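Local coordinates for 2-nitrobenzoate nitroreductase (Pseudomonas fluorescens, PDB 4Z85), which reduces the nitro group of 2-nitrobenzoate, probably using bound FMN, as a member of the flavoredoxin family, at residues F87-V92 and W139-Y144. Sequence-based numbering, arbitrary orientation.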
loop_
_atom_site.group_PDB
_atom_site.type_symbol
_atom_site.label_atom_id
_atom_site.label_comp_id
_atom_site.label_asym_id
_atom_site.label_seq_id
_atom_site.Cartn_x
_atom_site.Cartn_y
_atom_site.Cartn_z
ATOM N N PHE A 87 -7.196 16.303 -7.904
ATOM C CA PHE A 87 -8.146 15.288 -7.432
ATOM C C PHE A 87 -8.063 15.146 -5.927
ATOM O O PHE A 87 -7.147 15.690 -5.287
ATOM C CB PHE A 87 -7.914 13.926 -8.111
ATOM C CG PHE A 87 -6.534 13.352 -7.909
ATOM C CD1 PHE A 87 -5.465 13.789 -8.679
ATOM C CD2 PHE A 87 -6.316 12.337 -6.982
ATOM C CE1 PHE A 87 -4.198 13.249 -8.514
ATOM C CE2 PHE A 87 -5.055 11.789 -6.816
ATOM C CZ PHE A 87 -3.991 12.245 -7.577
ATOM N N VAL A 88 -9.035 14.437 -5.355
ATOM C CA VAL A 88 -9.023 14.211 -3.914
ATOM C C VAL A 88 -8.902 12.733 -3.622
ATOM O O VAL A 88 -9.610 11.922 -4.218
ATOM C CB VAL A 88 -10.288 14.741 -3.217
ATOM C CG1 VAL A 88 -10.357 14.261 -1.750
ATOM C CG2 VAL A 88 -10.332 16.269 -3.282
ATOM N N VAL A 89 -7.992 12.398 -2.714
ATOM C CA VAL A 89 -7.976 11.050 -2.151
ATOM C C VAL A 89 -8.761 11.047 -0.839
ATOM O O VAL A 89 -8.363 11.651 0.141
ATOM C CB VAL A 89 -6.536 10.545 -1.911
ATOM C CG1 VAL A 89 -6.563 9.192 -1.191
ATOM C CG2 VAL A 89 -5.789 10.429 -3.233
ATOM N N ASN A 90 -9.893 10.362 -0.830
ATOM C CA ASN A 90 -10.696 10.220 0.371
ATOM C C ASN A 90 -10.342 8.913 1.026
ATOM O O ASN A 90 -10.370 7.876 0.363
ATOM C CB ASN A 90 -12.195 10.227 0.060
ATOM C CG ASN A 90 -12.636 11.481 -0.655
ATOM O OD1 ASN A 90 -12.937 12.489 -0.013
ATOM N ND2 ASN A 90 -12.672 11.429 -1.982
ATOM N N MET A 91 -10.003 8.978 2.302
ATOM C CA MET A 91 -9.671 7.780 3.069
ATOM C C MET A 91 -10.971 7.126 3.515
ATOM O O MET A 91 -12.028 7.767 3.536
ATOM C CB MET A 91 -8.781 8.117 4.266
ATOM C CG MET A 91 -7.482 8.821 3.880
ATOM S SD MET A 91 -6.584 7.932 2.580
ATOM C CE MET A 91 -5.185 9.014 2.392
ATOM N N VAL A 92 -10.893 5.848 3.868
ATOM C CA VAL A 92 -12.094 5.031 3.993
ATOM C C VAL A 92 -12.200 4.406 5.373
ATOM O O VAL A 92 -11.345 3.615 5.755
ATOM C CB VAL A 92 -12.119 3.901 2.932
ATOM C CG1 VAL A 92 -13.372 3.027 3.109
ATOM C CG2 VAL A 92 -12.023 4.475 1.510
ATOM N N TRP A 139 -7.088 13.871 1.255
ATOM C CA TRP A 139 -5.936 14.574 0.718
ATOM C C TRP A 139 -6.389 15.398 -0.482
ATOM O O TRP A 139 -6.972 14.866 -1.426
ATOM C CB TRP A 139 -4.839 13.600 0.271
ATOM C CG TRP A 139 -4.160 12.805 1.334
ATOM C CD1 TRP A 139 -4.264 12.957 2.691
ATOM C CD2 TRP A 139 -3.250 11.721 1.119
ATOM N NE1 TRP A 139 -3.462 12.036 3.329
ATOM C CE2 TRP A 139 -2.826 11.272 2.384
ATOM C CE3 TRP A 139 -2.752 11.082 -0.031
ATOM C CZ2 TRP A 139 -1.938 10.203 2.537
ATOM C CZ3 TRP A 139 -1.875 10.034 0.123
ATOM C CH2 TRP A 139 -1.473 9.601 1.394
ATOM N N GLU A 140 -6.139 16.704 -0.430
ATOM C CA GLU A 140 -6.283 17.570 -1.588
ATOM C C GLU A 140 -4.986 17.491 -2.386
ATOM O O GLU A 140 -3.901 17.845 -1.872
ATOM C CB GLU A 140 -6.590 19.016 -1.152
ATOM C CG GLU A 140 -7.841 19.112 -0.263
ATOM C CD GLU A 140 -8.217 20.544 0.102
ATOM O OE1 GLU A 140 -7.458 21.471 -0.255
ATOM O OE2 GLU A 140 -9.273 20.731 0.751
ATOM N N CYS A 141 -5.119 17.010 -3.628
ATOM C CA CYS A 141 -3.973 16.633 -4.446
ATOM C C CYS A 141 -3.906 17.303 -5.799
ATOM O O CYS A 141 -4.930 17.594 -6.437
ATOM C CB CYS A 141 -3.967 15.125 -4.682
ATOM S SG CYS A 141 -4.114 14.139 -3.188
ATOM N N LYS A 142 -2.668 17.507 -6.235
ATOM C CA LYS A 142 -2.378 17.910 -7.593
ATOM C C LYS A 142 -1.620 16.799 -8.290
ATOM O O LYS A 142 -0.897 16.026 -7.657
ATOM C CB LYS A 142 -1.578 19.213 -7.612
ATOM C CG LYS A 142 -2.384 20.387 -7.075
ATOM C CD LYS A 142 -1.559 21.674 -7.065
ATOM C CE LYS A 142 -2.431 22.907 -6.855
ATOM N NZ LYS A 142 -1.607 24.167 -6.848
ATOM N N LEU A 143 -1.800 16.718 -9.597
ATOM C CA LEU A 143 -1.093 15.733 -10.390
ATOM C C LEU A 143 0.384 16.058 -10.436
ATOM O O LEU A 143 0.769 17.164 -10.798
ATOM C CB LEU A 143 -1.659 15.675 -11.813
ATOM C CG LEU A 143 -0.973 14.649 -12.716
ATOM C CD1 LEU A 143 -1.227 13.223 -12.182
ATOM C CD2 LEU A 143 -1.416 14.777 -14.165
ATOM N N TYR A 144 1.212 15.097 -10.064
ATOM C CA TYR A 144 2.642 15.255 -10.210
ATOM C C TYR A 144 3.076 14.729 -11.570
ATOM O O TYR A 144 3.729 15.432 -12.355
ATOM C CB TYR A 144 3.368 14.521 -9.101
ATOM C CG TYR A 144 4.832 14.860 -9.000
ATOM C CD1 TYR A 144 5.247 16.004 -8.321
ATOM C CD2 TYR A 144 5.801 14.060 -9.592
ATOM C CE1 TYR A 144 6.586 16.312 -8.202
ATOM C CE2 TYR A 144 7.144 14.368 -9.488
ATOM C CZ TYR A 144 7.530 15.504 -8.791
ATOM O OH TYR A 144 8.870 15.799 -8.689
#
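Met91 lays its terminal methyl on the indole of Trp139. Trp139 lies on strand 137-150, which pairs with strand 86-90 in the closed antiparallel barrel of the flavin reductase-like domain. Its CB lies 4.1 Å from the CB of Val89, its partner across the strands. CG stands anti to the carbonyl carbon (chi1 -67°), and the indole extends beyond Val89 to meet Met91. CD2 and NE1 both touch Met91 CE. CE2 is the closest atom, 3.3 Å from Met91 CE, and CZ2 beside it touches the same methyl. The methyl carbon, Met91 CE, sits 3.5 Å from the centroid of the six-membered ring of Trp139, a CH-pi contact over the face. Met91 SD stands farther off, above the five-membered ring. The chain of Met91 is bent at chi2 (-51°), which brings SD and CE back over the indole. NE1 also hydrogen-bonds Ser21 of the second subunit. With an alanine in place of Trp139, the Met91 methyl would probably lose its aromatic platform, and Ser21 of the second subunit its bond to NE1.

Backbone bonds hold the register. Trp139 N gives a bond of 2.8 Å to Val89 O, and Val89 N bonds back to Trp139 O. Phe87 and Cys141 form a second such pair, with Cys141 N to Phe87 O at 2.9 Å. Between them, Val88 CA makes a CA-H...O contact of 3.3 Å with Trp139 O. On the face shared with Val89 and Trp139, Cys141 CB sits over the centre of the Phe87 ring, 4.1 Å from its centroid. Its SG lies oblique to that ring. The backbone N and O atoms of these two pairs thus satisfy one another, while methyl, sulfur and aromatic groups pack on this face, where Trp139 NE1 reaches the second subunit.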